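Local coordinates for protein SsfX3 (Streptomyces sp. SF2575, PDB 3SKV) that probably transfers a salicylyl group in a tetracycline biosynthetic pathway, pairing a jelly-roll domain with a GDSL/SGNH-type acyltransferase domain, at residues 43-48 against 217-222; 93-98 against 144-149; 185-190 against 244-249. The protein carries 1 engineered substitution. One frame throughout, in Å; residues are numbered along the deposited sequence.

Interactions 1 and 3 are neighbours and share the parallel sheet of the GDSL/SGNH domain: strand 187-192 pairs with 247-252 in interaction 3 and with 219-223, the strand that interaction 1 joins to the N-terminal part. Their centres lie about 9 and 12 Å from the centre of the chain; interaction 2, about 26 Å from it, belongs to the outlying jelly-roll region, though all three are partly buried. Chemistry follows position. Interaction 3 is regular strand pairing with a buried serine, tryptophan and histidine cluster. Interaction 2 pairs strands at a sheet margin, with exposed His144 and Asp146. Interaction 1 has no strand ladder and relies on waters, a long salt bridge and one weak hydrogen bond.

Interaction 1: residues 43-48 against 217-222; sequences TYRGAV and GLDLQS
Arg45 and Asp219 make the charged part of this contact. The arginine chain bends at chi2 and brings Arg45 CD to 3.3 Å from Asp219 OD2, so that its aliphatic part touches the carboxylate. The salt bridge is long, with Arg45 NH1 3.6 Å from Asp219 OD2, and the guanidinium and carboxylate planes stand 88° apart, a geometry that excludes a flat two-point pairing. Each charge has a further partner: Arg45 NH2 bridges to Asp181, and Asp219 OD1 to Arg86, which also hydrogen-bonds Leu220 O.

Water supplies much of the polar bridging. Water 1 donates to Asp219 OD2 at 2.7 Å and takes a weak bond from Arg45 NH1. Water 3 accepts from Gly46 N at 2.9 Å and donates to Asp219 OD1 at 2.8 Å, while water 2 links Gly46 O to the backbone N of Ser222.

The backbones themselves meet at Gly46, whose CA comes to 3.4 Å from Leu220 O. Gln221 CG is anti to the backbone N, and the chain then folds at chi2 (72°), which lays its amide against the Gly46 carbonyl. Gln221 NE2 donates to Gly46 O at 2.9 Å, but the 122° angle at the hydrogen makes the bond weak; a second weak bond runs to Ser222 O. Val48 CG2 packs on the same amide, the two side chains crossing at about a right angle.

The contact is a domain interface: the N-terminal jelly-roll part, through the end of strand 43-45 and the turn after it, rests against edge strand 219-223 of the SGNH parallel sheet.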
ATOM      1  N   THR A  43      12.662  12.115  -4.196  1.00 26.59           N
ATOM      2  CA  THR A  43      12.271  10.792  -4.658  1.00 26.78           C
ATOM      3  C   THR A  43      10.944  10.454  -3.982  1.00 30.84           C
ATOM      4  O   THR A  43      10.834  10.531  -2.757  1.00 32.89           O
ATOM      5  CB  THR A  43      13.369   9.716  -4.327  1.00 35.81           C
ATOM      6  OG1 THR A  43      14.654  10.122  -4.807  1.00 42.47           O
ATOM      7  CG2 THR A  43      13.043   8.354  -4.911  1.00 31.71           C
ATOM      8  N   TYR A  44       9.949  10.073  -4.785  1.00 25.50           N
ATOM      9  CA  TYR A  44       8.648   9.621  -4.312  1.00 23.82           C
ATOM     10  C   TYR A  44       8.664   8.121  -4.470  1.00 28.93           C
ATOM     11  O   TYR A  44       8.840   7.602  -5.568  1.00 30.16           O
ATOM     12  CB  TYR A  44       7.494  10.240  -5.092  1.00 23.90           C
ATOM     13  CG  TYR A  44       7.379  11.735  -4.885  1.00 25.68           C
ATOM     14  CD1 TYR A  44       8.156  12.627  -5.631  1.00 27.13           C
ATOM     15  CD2 TYR A  44       6.503  12.263  -3.938  1.00 25.12           C
ATOM     16  CE1 TYR A  44       8.080  13.999  -5.422  1.00 25.35           C
ATOM     17  CE2 TYR A  44       6.397  13.637  -3.744  1.00 25.61           C
ATOM     18  CZ  TYR A  44       7.185  14.500  -4.492  1.00 30.71           C
ATOM     19  OH  TYR A  44       7.111  15.853  -4.282  1.00 30.10           O
ATOM     20  N   ARG A  45       8.603   7.426  -3.357  1.00 24.63           N
ATOM     21  CA  ARG A  45       8.608   5.983  -3.395  1.00 24.40           C
ATOM     22  C   ARG A  45       7.176   5.532  -3.179  1.00 25.23           C
ATOM     23  O   ARG A  45       6.406   6.192  -2.482  1.00 23.41           O
ATOM     24  CB  ARG A  45       9.600   5.410  -2.358  1.00 24.33           C
ATOM     25  CG  ARG A  45      11.017   5.992  -2.501  1.00 28.00           C
ATOM     26  CD  ARG A  45      12.083   4.961  -2.774  1.00 29.39           C
ATOM     27  NE  ARG A  45      13.443   5.499  -2.573  1.00 42.87           N
ATOM     28  CZ  ARG A  45      14.453   5.393  -3.441  1.00 71.29           C
ATOM     29  NH1 ARG A  45      14.275   4.781  -4.605  1.00 70.37           N
ATOM     30  NH2 ARG A  45      15.637   5.932  -3.163  1.00 59.64           N
ATOM     31  N   GLY A  46       6.805   4.461  -3.837  1.00 22.91           N
ATOM     32  CA  GLY A  46       5.436   3.956  -3.748  1.00 23.14           C
ATOM     33  C   GLY A  46       4.436   4.688  -4.623  1.00 25.42           C
ATOM     34  O   GLY A  46       3.231   4.401  -4.547  1.00 25.21           O
ATOM     35  N   ALA A  47       4.912   5.631  -5.468  1.00 22.58           N
ATOM     36  CA  ALA A  47       4.027   6.344  -6.425  1.00 22.55           C
ATOM     37  C   ALA A  47       4.332   5.872  -7.857  1.00 29.75           C
ATOM     38  O   ALA A  47       5.492   5.656  -8.204  1.00 31.94           O
ATOM     39  CB  ALA A  47       4.199   7.854  -6.310  1.00 21.74           C
ATOM     40  N   VAL A  48       3.297   5.658  -8.667  1.00 26.62           N
ATOM     41  CA  VAL A  48       3.442   5.219 -10.056  1.00 26.09           C
ATOM     42  C   VAL A  48       3.630   6.446 -10.954  1.00 30.43           C
ATOM     43  O   VAL A  48       4.510   6.451 -11.810  1.00 31.61           O
ATOM     44  CB  VAL A  48       2.250   4.328 -10.444  1.00 30.45           C
ATOM     45  CG1 VAL A  48       2.226   4.032 -11.939  1.00 31.40           C
ATOM     46  CG2 VAL A  48       2.263   3.036  -9.626  1.00 29.85           C
ATOM     47  N   GLY A 217      13.766  -4.404   4.384  1.00 24.88           N
ATOM     48  CA  GLY A 217      14.606  -3.531   3.555  1.00 24.38           C
ATOM     49  C   GLY A 217      14.079  -3.467   2.127  1.00 29.78           C
ATOM     50  O   GLY A 217      14.856  -3.447   1.171  1.00 31.69           O
ATOM     51  N   LEU A 218      12.740  -3.425   1.966  1.00 24.04           N
ATOM     52  CA  LEU A 218      12.105  -3.405   0.649  1.00 24.01           C
ATOM     53  C   LEU A 218      11.505  -2.061   0.294  1.00 29.72           C
ATOM     54  O   LEU A 218      10.986  -1.354   1.160  1.00 32.49           O
ATOM     55  CB  LEU A 218      11.009  -4.484   0.547  1.00 23.76           C
ATOM     56  CG  LEU A 218      11.421  -5.944   0.759  1.00 29.22           C
ATOM     57  CD1 LEU A 218      10.205  -6.809   0.956  1.00 29.08           C
ATOM     58  CD2 LEU A 218      12.273  -6.466  -0.403  1.00 30.86           C
ATOM     59  N   ASP A 219      11.575  -1.707  -0.981  1.00 23.35           N
ATOM     60  CA  ASP A 219      10.955  -0.507  -1.512  1.00 21.82           C
ATOM     61  C   ASP A 219       9.493  -0.906  -1.925  1.00 24.29           C
ATOM     62  O   ASP A 219       9.240  -1.453  -3.011  1.00 22.01           O
ATOM     63  CB  ASP A 219      11.750   0.017  -2.715  1.00 23.66           C
ATOM     64  CG  ASP A 219      11.303   1.350  -3.264  1.00 35.66           C
ATOM     65  OD1 ASP A 219      10.160   1.771  -2.968  1.00 34.36           O
ATOM     66  OD2 ASP A 219      12.078   1.957  -4.027  1.00 47.36           O
ATOM     67  N   LEU A 220       8.560  -0.640  -1.024  1.00 20.90           N
ATOM     68  CA  LEU A 220       7.150  -0.934  -1.199  1.00 21.15           C
ATOM     69  C   LEU A 220       6.445  -0.120  -2.289  1.00 23.85           C
ATOM     70  O   LEU A 220       6.720   1.069  -2.464  1.00 21.00           O
ATOM     71  CB  LEU A 220       6.435  -0.729   0.151  1.00 21.83           C
ATOM     72  CG  LEU A 220       4.911  -0.756   0.153  1.00 27.24           C
ATOM     73  CD1 LEU A 220       4.399  -2.175  -0.131  1.00 28.11           C
ATOM     74  CD2 LEU A 220       4.374  -0.221   1.446  1.00 28.39           C
ATOM     75  N   GLN A 221       5.494  -0.798  -2.923  1.00 19.79           N
ATOM     76  CA  GLN A 221       4.552  -0.243  -3.874  1.00 19.76           C
ATOM     77  C   GLN A 221       3.231  -0.990  -3.670  1.00 26.67           C
ATOM     78  O   GLN A 221       3.110  -2.160  -4.001  1.00 26.58           O
ATOM     79  CB  GLN A 221       5.035  -0.393  -5.310  1.00 20.22           C
ATOM     80  CG  GLN A 221       4.009   0.054  -6.338  1.00 21.41           C
ATOM     81  CD  GLN A 221       3.831   1.560  -6.386  1.00 32.53           C
ATOM     82  OE1 GLN A 221       4.765   2.294  -6.685  1.00 26.05           O
ATOM     83  NE2 GLN A 221       2.625   2.020  -6.104  1.00 14.73           N
ATOM     84  N   SER A 222       2.256  -0.293  -3.102  1.00 24.94           N
ATOM     85  CA  SER A 222       0.932  -0.825  -2.824  0.50 24.25           C
ATOM     86  C   SER A 222       0.015  -0.538  -3.995  1.00 28.02           C
ATOM     87  O   SER A 222      -0.063   0.598  -4.475  1.00 29.19           O
ATOM     88  CB  SER A 222       0.355  -0.183  -1.562  1.00 29.48           C
ATOM     89  OG  SER A 222      -1.025  -0.509  -1.404  1.00 40.04           O
TER
HETATM   90  O   HOH W   1      11.197   3.746  -5.849  1.00 57.35           O
HETATM   91  O   HOH W   2       2.420   2.487  -2.354  1.00 21.47           O
HETATM   92  O   HOH W   3       8.372   2.399  -5.071  1.00 32.87           O

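Interaction 2: residues 93-98 against 144-149; sequences SPWLAV and HVDGLP
This is an antiparallel strand pairing at the margin of a four-stranded sheet, where the start of strand 96-103 meets the end of outermost strand 141-145. Leu96 and Val145 form the hydrogen-bonded pair: Leu96 N lies 2.8 Å from Val145 O, and Val145 N is 2.8 Å from Leu96 O in a nearly straight bond (169°). Ala97 and His144 form the adjoining non-hydrogen-bonded pair. Beyond the strands Leu148 N reaches Pro94 O at 2.8 Å, extending the attachment into the loops.

The sheet belongs to the jelly-roll region of the N-terminal domain, and its two faces differ here. Leu96 and Val145 point to the apolar one, where Leu96 also packs on Val155 and Leu157 of strand 153-158, and Leu148 CD1 packs beside Leu96 CG from the following loop.

On the side of His144 and Ala97, the imidazole meets the indole of Trp95, which precedes the strand. With CG of Trp95 set between its backbone N and carbonyl carbon (chi1 64°), the indole swings toward the imidazole, and Trp95 CE3 comes to 3.4 Å from His144 CE1. Their planes are 24° apart, yet the six-membered ring and imidazole are so displaced, centroids 5.1 Å apart, that overlap is slight. Leu96 O lies over one imidazole face. Replacing Trp95 with an alanine would probably leave His144 without its ring neighbour and Glu173, which accepts a hydrogen bond from NE1, without that donor.

Asp146 OD1 approaches Trp95 CB at 3.6 Å and accepts from Gly147 N, which meets it on its anti side, out of the carboxylate plane.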
ATOM      1  N   SER A  93      19.253  19.852   7.475  1.00 24.80           N
ATOM      2  CA  SER A  93      18.322  20.813   8.070  1.00 24.84           C
ATOM      3  C   SER A  93      17.709  20.290   9.403  1.00 31.51           C
ATOM      4  O   SER A  93      17.236  19.158   9.464  1.00 28.56           O
ATOM      5  CB  SER A  93      17.221  21.152   7.063  1.00 26.42           C
ATOM      6  OG  SER A  93      16.272  22.097   7.525  1.00 30.98           O
ATOM      7  N   PRO A  94      17.742  21.089  10.495  1.00 32.69           N
ATOM      8  CA  PRO A  94      17.136  20.620  11.758  1.00 32.40           C
ATOM      9  C   PRO A  94      15.596  20.704  11.733  1.00 34.98           C
ATOM     10  O   PRO A  94      14.939  20.253  12.672  1.00 34.89           O
ATOM     11  CB  PRO A  94      17.760  21.549  12.799  1.00 34.23           C
ATOM     12  CG  PRO A  94      17.958  22.828  12.065  1.00 39.12           C
ATOM     13  CD  PRO A  94      18.285  22.463  10.636  1.00 34.69           C
ATOM     14  N   TRP A  95      15.021  21.288  10.661  1.00 29.93           N
ATOM     15  CA  TRP A  95      13.566  21.416  10.519  1.00 27.78           C
ATOM     16  C   TRP A  95      13.094  21.282   9.076  1.00 30.59           C
ATOM     17  O   TRP A  95      13.876  21.441   8.137  1.00 28.82           O
ATOM     18  CB  TRP A  95      13.043  22.728  11.146  1.00 26.11           C
ATOM     19  CG  TRP A  95      13.536  23.984  10.500  1.00 27.09           C
ATOM     20  CD1 TRP A  95      14.657  24.684  10.822  1.00 30.63           C
ATOM     21  CD2 TRP A  95      12.927  24.684   9.399  1.00 27.12           C
ATOM     22  NE1 TRP A  95      14.782  25.783   9.998  1.00 30.40           N
ATOM     23  CE2 TRP A  95      13.740  25.804   9.113  1.00 30.67           C
ATOM     24  CE3 TRP A  95      11.784  24.456   8.605  1.00 27.82           C
ATOM     25  CZ2 TRP A  95      13.427  26.717   8.100  1.00 29.68           C
ATOM     26  CZ3 TRP A  95      11.469  25.365   7.607  1.00 29.09           C
ATOM     27  CH2 TRP A  95      12.284  26.476   7.355  1.00 30.26           C
ATOM     28  N   LEU A  96      11.805  21.010   8.898  1.00 28.05           N
ATOM     29  CA  LEU A  96      11.191  20.968   7.586  1.00 27.83           C
ATOM     30  C   LEU A  96       9.790  21.474   7.615  1.00 30.81           C
ATOM     31  O   LEU A  96       9.071  21.328   8.612  1.00 30.47           O
ATOM     32  CB  LEU A  96      11.331  19.614   6.831  1.00 27.67           C
ATOM     33  CG  LEU A  96      10.477  18.391   7.190  1.00 32.14           C
ATOM     34  CD1 LEU A  96       8.996  18.544   6.772  1.00 31.26           C
ATOM     35  CD2 LEU A  96      10.991  17.205   6.451  1.00 35.91           C
ATOM     36  N   ALA A  97       9.379  22.027   6.502  1.00 27.38           N
ATOM     37  CA  ALA A  97       8.015  22.536   6.353  1.00 27.31           C
ATOM     38  C   ALA A  97       7.479  22.089   5.015  1.00 31.22           C
ATOM     39  O   ALA A  97       8.228  22.052   4.046  1.00 32.73           O
ATOM     40  CB  ALA A  97       7.988  24.054   6.476  1.00 27.93           C
ATOM     41  N   VAL A  98       6.218  21.672   4.975  1.00 25.64           N
ATOM     42  CA  VAL A  98       5.551  21.225   3.753  1.00 23.39           C
ATOM     43  C   VAL A  98       4.222  21.962   3.617  1.00 26.12           C
ATOM     44  O   VAL A  98       3.429  21.972   4.555  1.00 24.92           O
ATOM     45  CB  VAL A  98       5.334  19.692   3.679  1.00 25.13           C
ATOM     46  CG1 VAL A  98       4.634  19.302   2.374  1.00 25.19           C
ATOM     47  CG2 VAL A  98       6.644  18.933   3.815  1.00 23.84           C
ATOM     48  N   HIS A 144       4.740  21.831   9.892  1.00 34.51           N
ATOM     49  CA  HIS A 144       6.064  22.245  10.324  1.00 35.27           C
ATOM     50  C   HIS A 144       6.591  21.276  11.336  1.00 37.52           C
ATOM     51  O   HIS A 144       5.990  21.096  12.394  1.00 39.27           O
ATOM     52  CB  HIS A 144       6.104  23.697  10.830  1.00 38.72           C
ATOM     53  CG  HIS A 144       7.490  24.150  11.174  1.00 44.58           C
ATOM     54  ND1 HIS A 144       8.248  24.904  10.291  1.00 47.40           N
ATOM     55  CD2 HIS A 144       8.225  23.913  12.286  1.00 48.81           C
ATOM     56  CE1 HIS A 144       9.406  25.112  10.896  1.00 47.96           C
ATOM     57  NE2 HIS A 144       9.446  24.517  12.091  1.00 49.12           N
ATOM     58  N   VAL A 145       7.706  20.622  10.992  1.00 32.08           N
ATOM     59  CA  VAL A 145       8.375  19.651  11.850  1.00 31.06           C
ATOM     60  C   VAL A 145       9.702  20.264  12.236  1.00 35.10           C
ATOM     61  O   VAL A 145      10.600  20.403  11.408  1.00 33.04           O
ATOM     62  CB  VAL A 145       8.536  18.244  11.200  1.00 33.17           C
ATOM     63  CG1 VAL A 145       9.123  17.239  12.189  1.00 32.50           C
ATOM     64  CG2 VAL A 145       7.215  17.737  10.664  1.00 32.31           C
ATOM     65  N   ASP A 146       9.790  20.698  13.481  1.00 33.66           N
ATOM     66  CA  ASP A 146      11.013  21.290  14.003  1.00 34.36           C
ATOM     67  C   ASP A 146      11.632  20.261  14.901  1.00 35.58           C
ATOM     68  O   ASP A 146      11.000  19.265  15.224  1.00 35.23           O
ATOM     69  CB  ASP A 146      10.697  22.582  14.787  1.00 38.13           C
ATOM     70  CG  ASP A 146      11.828  23.590  14.880  1.00 61.93           C
ATOM     71  OD1 ASP A 146      13.018  23.186  14.714  1.00 63.34           O
ATOM     72  OD2 ASP A 146      11.537  24.779  15.166  1.00 76.17           O
ATOM     73  N   GLY A 147      12.864  20.493  15.280  1.00 33.47           N
ATOM     74  CA  GLY A 147      13.570  19.617  16.196  1.00 35.09           C
ATOM     75  C   GLY A 147      13.900  18.245  15.673  1.00 38.54           C
ATOM     76  O   GLY A 147      13.665  17.258  16.362  1.00 37.92           O
ATOM     77  N   LEU A 148      14.408  18.182  14.439  1.00 35.55           N
ATOM     78  CA  LEU A 148      14.894  16.950  13.826  1.00 34.74           C
ATOM     79  C   LEU A 148      16.389  16.920  14.139  1.00 36.75           C
ATOM     80  O   LEU A 148      16.958  17.993  14.372  1.00 35.15           O
ATOM     81  CB  LEU A 148      14.690  16.944  12.290  1.00 33.66           C
ATOM     82  CG  LEU A 148      13.263  16.838  11.778  1.00 37.26           C
ATOM     83  CD1 LEU A 148      13.231  16.904  10.276  1.00 35.25           C
ATOM     84  CD2 LEU A 148      12.620  15.551  12.240  1.00 41.39           C
ATOM     85  N   PRO A 149      17.050  15.734  14.136  1.00 32.65           N
ATOM     86  CA  PRO A 149      18.498  15.706  14.397  1.00 33.74           C
ATOM     87  C   PRO A 149      19.302  16.596  13.457  1.00 37.07           C
ATOM     88  O   PRO A 149      18.942  16.759  12.296  1.00 34.37           O
ATOM     89  CB  PRO A 149      18.875  14.235  14.175  1.00 35.68           C
ATOM     90  CG  PRO A 149      17.604  13.491  14.360  1.00 38.85           C
ATOM     91  CD  PRO A 149      16.530  14.379  13.866  1.00 33.31           C
TER

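Interaction 3: residues 185-190 against 244-249; sequences KPHWIH and PADLIS
Ser249 places OG between its backbone N and carbonyl carbon (chi1 50°), while Trp188 and His190 both hold CG anti to the backbone N (chi1 175° and 179°). These torsions bring two rings to the Ser249 oxygen on one face of the sheet. Trp188 NE1 donates to Ser249 OG at 2.8 Å, close to the indole plane, and His190 ND1 lies 2.8 Å from the same Ser249 OG, which meets the imidazole edge. Over the indole face sits Leu247 CD1, 3.7 Å from the centroid of the Trp188 five-membered ring in a CH-pi contact.

Backbone pairing is parallel: Ile189 N bonds to Leu247 O, and Ser249 N to Ile189 O. Before the strands are fully in step, the side chain of Asp246 serves as an acceptor, its OD2 2.8 Å from His187 N and met on the anti lone pair. His187 O in turn receives Asp246 N at 2.8 Å and, weakly, Leu247 N. Pro244 CG stands 3.9 Å over the centre of the His187 ring.

Strands 187-192 and 247-252 are neighbours within the SGNH parallel sheet. His190 NE2 bonds Asp193, part of the Gly-Asp-Ser signature at the end of strand 187-192. The buried Ser249 hydroxyl, given a hydrogen by Trp188 and bonded to His190 ND1, is thus satisfied within this sheet face, and the His190 imidazole, held from both nitrogens, is fixed in rotation.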
ATOM      1  N   LYS A 185      16.967  -0.306  -2.918  1.00 33.49           N
ATOM      2  CA  LYS A 185      16.333  -1.427  -2.242  1.00 31.13           C
ATOM      3  C   LYS A 185      15.551  -2.237  -3.264  1.00 31.09           C
ATOM      4  O   LYS A 185      15.054  -1.676  -4.264  1.00 28.18           O
ATOM      5  CB  LYS A 185      15.363  -0.924  -1.171  1.00 32.01           C
ATOM      6  CG  LYS A 185      16.062  -0.504   0.078  1.00 29.16           C
ATOM      7  CD  LYS A 185      15.073   0.057   1.070  1.00 37.31           C
ATOM      8  CE  LYS A 185      15.763   0.914   2.101  1.00 46.67           C
ATOM      9  NZ  LYS A 185      16.792   0.163   2.878  1.00 61.79           N
ATOM     10  N   PRO A 186      15.424  -3.564  -3.031  1.00 26.54           N
ATOM     11  CA  PRO A 186      14.598  -4.374  -3.953  1.00 25.21           C
ATOM     12  C   PRO A 186      13.143  -3.905  -3.911  1.00 27.26           C
ATOM     13  O   PRO A 186      12.652  -3.471  -2.869  1.00 26.83           O
ATOM     14  CB  PRO A 186      14.757  -5.797  -3.417  1.00 26.63           C
ATOM     15  CG  PRO A 186      15.932  -5.746  -2.471  1.00 30.53           C
ATOM     16  CD  PRO A 186      15.956  -4.380  -1.917  1.00 26.37           C
ATOM     17  N   HIS A 187      12.464  -3.982  -5.045  1.00 24.20           N
ATOM     18  CA  HIS A 187      11.083  -3.533  -5.152  1.00 23.01           C
ATOM     19  C   HIS A 187      10.107  -4.592  -4.754  1.00 26.98           C
ATOM     20  O   HIS A 187      10.179  -5.727  -5.245  1.00 27.19           O
ATOM     21  CB  HIS A 187      10.755  -3.031  -6.566  1.00 23.01           C
ATOM     22  CG  HIS A 187      11.498  -1.805  -6.936  1.00 26.77           C
ATOM     23  ND1 HIS A 187      10.996  -0.554  -6.644  1.00 28.62           N
ATOM     24  CD2 HIS A 187      12.693  -1.672  -7.550  1.00 28.64           C
ATOM     25  CE1 HIS A 187      11.902   0.305  -7.086  1.00 27.98           C
ATOM     26  NE2 HIS A 187      12.936  -0.320  -7.646  1.00 28.70           N
ATOM     27  N   TRP A 188       9.157  -4.210  -3.894  1.00 22.07           N
ATOM     28  CA  TRP A 188       8.093  -5.101  -3.489  1.00 22.08           C
ATOM     29  C   TRP A 188       6.736  -4.547  -3.871  1.00 26.32           C
ATOM     30  O   TRP A 188       6.305  -3.534  -3.318  1.00 25.27           O
ATOM     31  CB  TRP A 188       8.159  -5.471  -1.999  1.00 21.75           C
ATOM     32  CG  TRP A 188       6.990  -6.297  -1.534  1.00 24.09           C
ATOM     33  CD1 TRP A 188       6.266  -7.200  -2.270  1.00 26.89           C
ATOM     34  CD2 TRP A 188       6.388  -6.263  -0.234  1.00 24.89           C
ATOM     35  NE1 TRP A 188       5.265  -7.740  -1.504  1.00 26.23           N
ATOM     36  CE2 TRP A 188       5.321  -7.191  -0.244  1.00 28.50           C
ATOM     37  CE3 TRP A 188       6.685  -5.575   0.966  1.00 26.95           C
ATOM     38  CZ2 TRP A 188       4.541  -7.444   0.896  1.00 28.69           C
ATOM     39  CZ3 TRP A 188       5.907  -5.819   2.091  1.00 29.34           C
ATOM     40  CH2 TRP A 188       4.839  -6.732   2.046  1.00 30.23           C
ATOM     41  N   ILE A 189       6.064  -5.229  -4.830  1.00 22.89           N
ATOM     42  CA  ILE A 189       4.719  -4.887  -5.270  1.00 21.89           C
ATOM     43  C   ILE A 189       3.709  -5.768  -4.551  1.00 23.16           C
ATOM     44  O   ILE A 189       3.809  -7.005  -4.618  1.00 22.32           O
ATOM     45  CB  ILE A 189       4.515  -4.960  -6.809  1.00 25.73           C
ATOM     46  CG1 ILE A 189       5.580  -4.148  -7.579  1.00 25.56           C
ATOM     47  CG2 ILE A 189       3.060  -4.520  -7.178  1.00 26.93           C
ATOM     48  CD1 ILE A 189       5.351  -4.133  -9.116  1.00 27.40           C
ATOM     49  N   HIS A 190       2.729  -5.133  -3.862  1.00 18.01           N
ATOM     50  CA  HIS A 190       1.660  -5.886  -3.214  1.00 16.88           C
ATOM     51  C   HIS A 190       0.314  -5.469  -3.838  1.00 20.38           C
ATOM     52  O   HIS A 190      -0.013  -4.281  -3.898  1.00 16.69           O
ATOM     53  CB  HIS A 190       1.651  -5.789  -1.675  1.00 16.99           C
ATOM     54  CG  HIS A 190       0.516  -6.559  -1.070  1.00 20.99           C
ATOM     55  ND1 HIS A 190       0.563  -7.955  -0.952  1.00 23.29           N
ATOM     56  CD2 HIS A 190      -0.708  -6.124  -0.674  1.00 22.95           C
ATOM     57  CE1 HIS A 190      -0.623  -8.314  -0.479  1.00 23.11           C
ATOM     58  NE2 HIS A 190      -1.420  -7.241  -0.285  1.00 23.39           N
ATOM     59  N   PRO A 244       8.885  -1.755 -11.858  1.00 27.46           N
ATOM     60  CA  PRO A 244      10.037  -2.587 -11.422  1.00 26.57           C
ATOM     61  C   PRO A 244       9.618  -3.448 -10.214  1.00 30.22           C
ATOM     62  O   PRO A 244       8.841  -2.982  -9.347  1.00 27.94           O
ATOM     63  CB  PRO A 244      11.107  -1.562 -11.027  1.00 28.18           C
ATOM     64  CG  PRO A 244      10.369  -0.320 -10.696  1.00 32.86           C
ATOM     65  CD  PRO A 244       9.057  -0.334 -11.457  1.00 29.04           C
ATOM     66  N   ALA A 245      10.084  -4.712 -10.178  1.00 26.29           N
ATOM     67  CA  ALA A 245       9.705  -5.616  -9.090  1.00 26.60           C
ATOM     68  C   ALA A 245      10.701  -6.711  -8.865  1.00 29.70           C
ATOM     69  O   ALA A 245      11.116  -7.400  -9.808  1.00 29.84           O
ATOM     70  CB  ALA A 245       8.343  -6.231  -9.374  1.00 27.59           C
ATOM     71  N   ASP A 246      11.024  -6.924  -7.599  1.00 25.59           N
ATOM     72  CA  ASP A 246      11.928  -7.990  -7.186  1.00 25.44           C
ATOM     73  C   ASP A 246      11.154  -9.033  -6.408  1.00 29.33           C
ATOM     74  O   ASP A 246      11.642 -10.140  -6.265  1.00 31.69           O
ATOM     75  CB  ASP A 246      13.086  -7.430  -6.374  1.00 26.88           C
ATOM     76  CG  ASP A 246      13.948  -6.525  -7.205  1.00 39.63           C
ATOM     77  OD1 ASP A 246      14.768  -7.051  -7.999  1.00 44.62           O
ATOM     78  OD2 ASP A 246      13.764  -5.287  -7.122  1.00 37.60           O
ATOM     79  N   LEU A 247       9.932  -8.685  -5.952  1.00 23.73           N
ATOM     80  CA  LEU A 247       8.992  -9.528  -5.202  1.00 22.36           C
ATOM     81  C   LEU A 247       7.592  -9.019  -5.494  1.00 22.63           C
ATOM     82  O   LEU A 247       7.338  -7.820  -5.361  1.00 21.06           O
ATOM     83  CB  LEU A 247       9.263  -9.409  -3.694  1.00 22.26           C
ATOM     84  CG  LEU A 247       8.815 -10.513  -2.717  1.00 28.03           C
ATOM     85  CD1 LEU A 247       8.143  -9.944  -1.473  1.00 28.51           C
ATOM     86  CD2 LEU A 247       8.061 -11.682  -3.369  1.00 29.41           C
ATOM     87  N   ILE A 248       6.695  -9.919  -5.924  1.00 18.62           N
ATOM     88  CA  ILE A 248       5.305  -9.601  -6.201  1.00 18.14           C
ATOM     89  C   ILE A 248       4.403 -10.478  -5.345  1.00 22.96           C
ATOM     90  O   ILE A 248       4.557 -11.691  -5.344  1.00 22.25           O
ATOM     91  CB  ILE A 248       4.962  -9.707  -7.713  1.00 21.20           C
ATOM     92  CG1 ILE A 248       5.864  -8.788  -8.552  1.00 21.50           C
ATOM     93  CG2 ILE A 248       3.446  -9.428  -7.976  1.00 20.36           C
ATOM     94  CD1 ILE A 248       6.020  -9.166 -10.022  1.00 19.81           C
ATOM     95  N   SER A 249       3.444  -9.871  -4.643  1.00 21.71           N
ATOM     96  CA  SER A 249       2.468 -10.628  -3.855  1.00 21.47           C
ATOM     97  C   SER A 249       1.091 -10.174  -4.219  1.00 26.89           C
ATOM     98  O   SER A 249       0.841  -8.972  -4.328  1.00 25.18           O
ATOM     99  CB  SER A 249       2.729 -10.533  -2.346  1.00 23.42           C
ATOM    100  OG  SER A 249       2.910  -9.220  -1.845  1.00 28.46           O
TER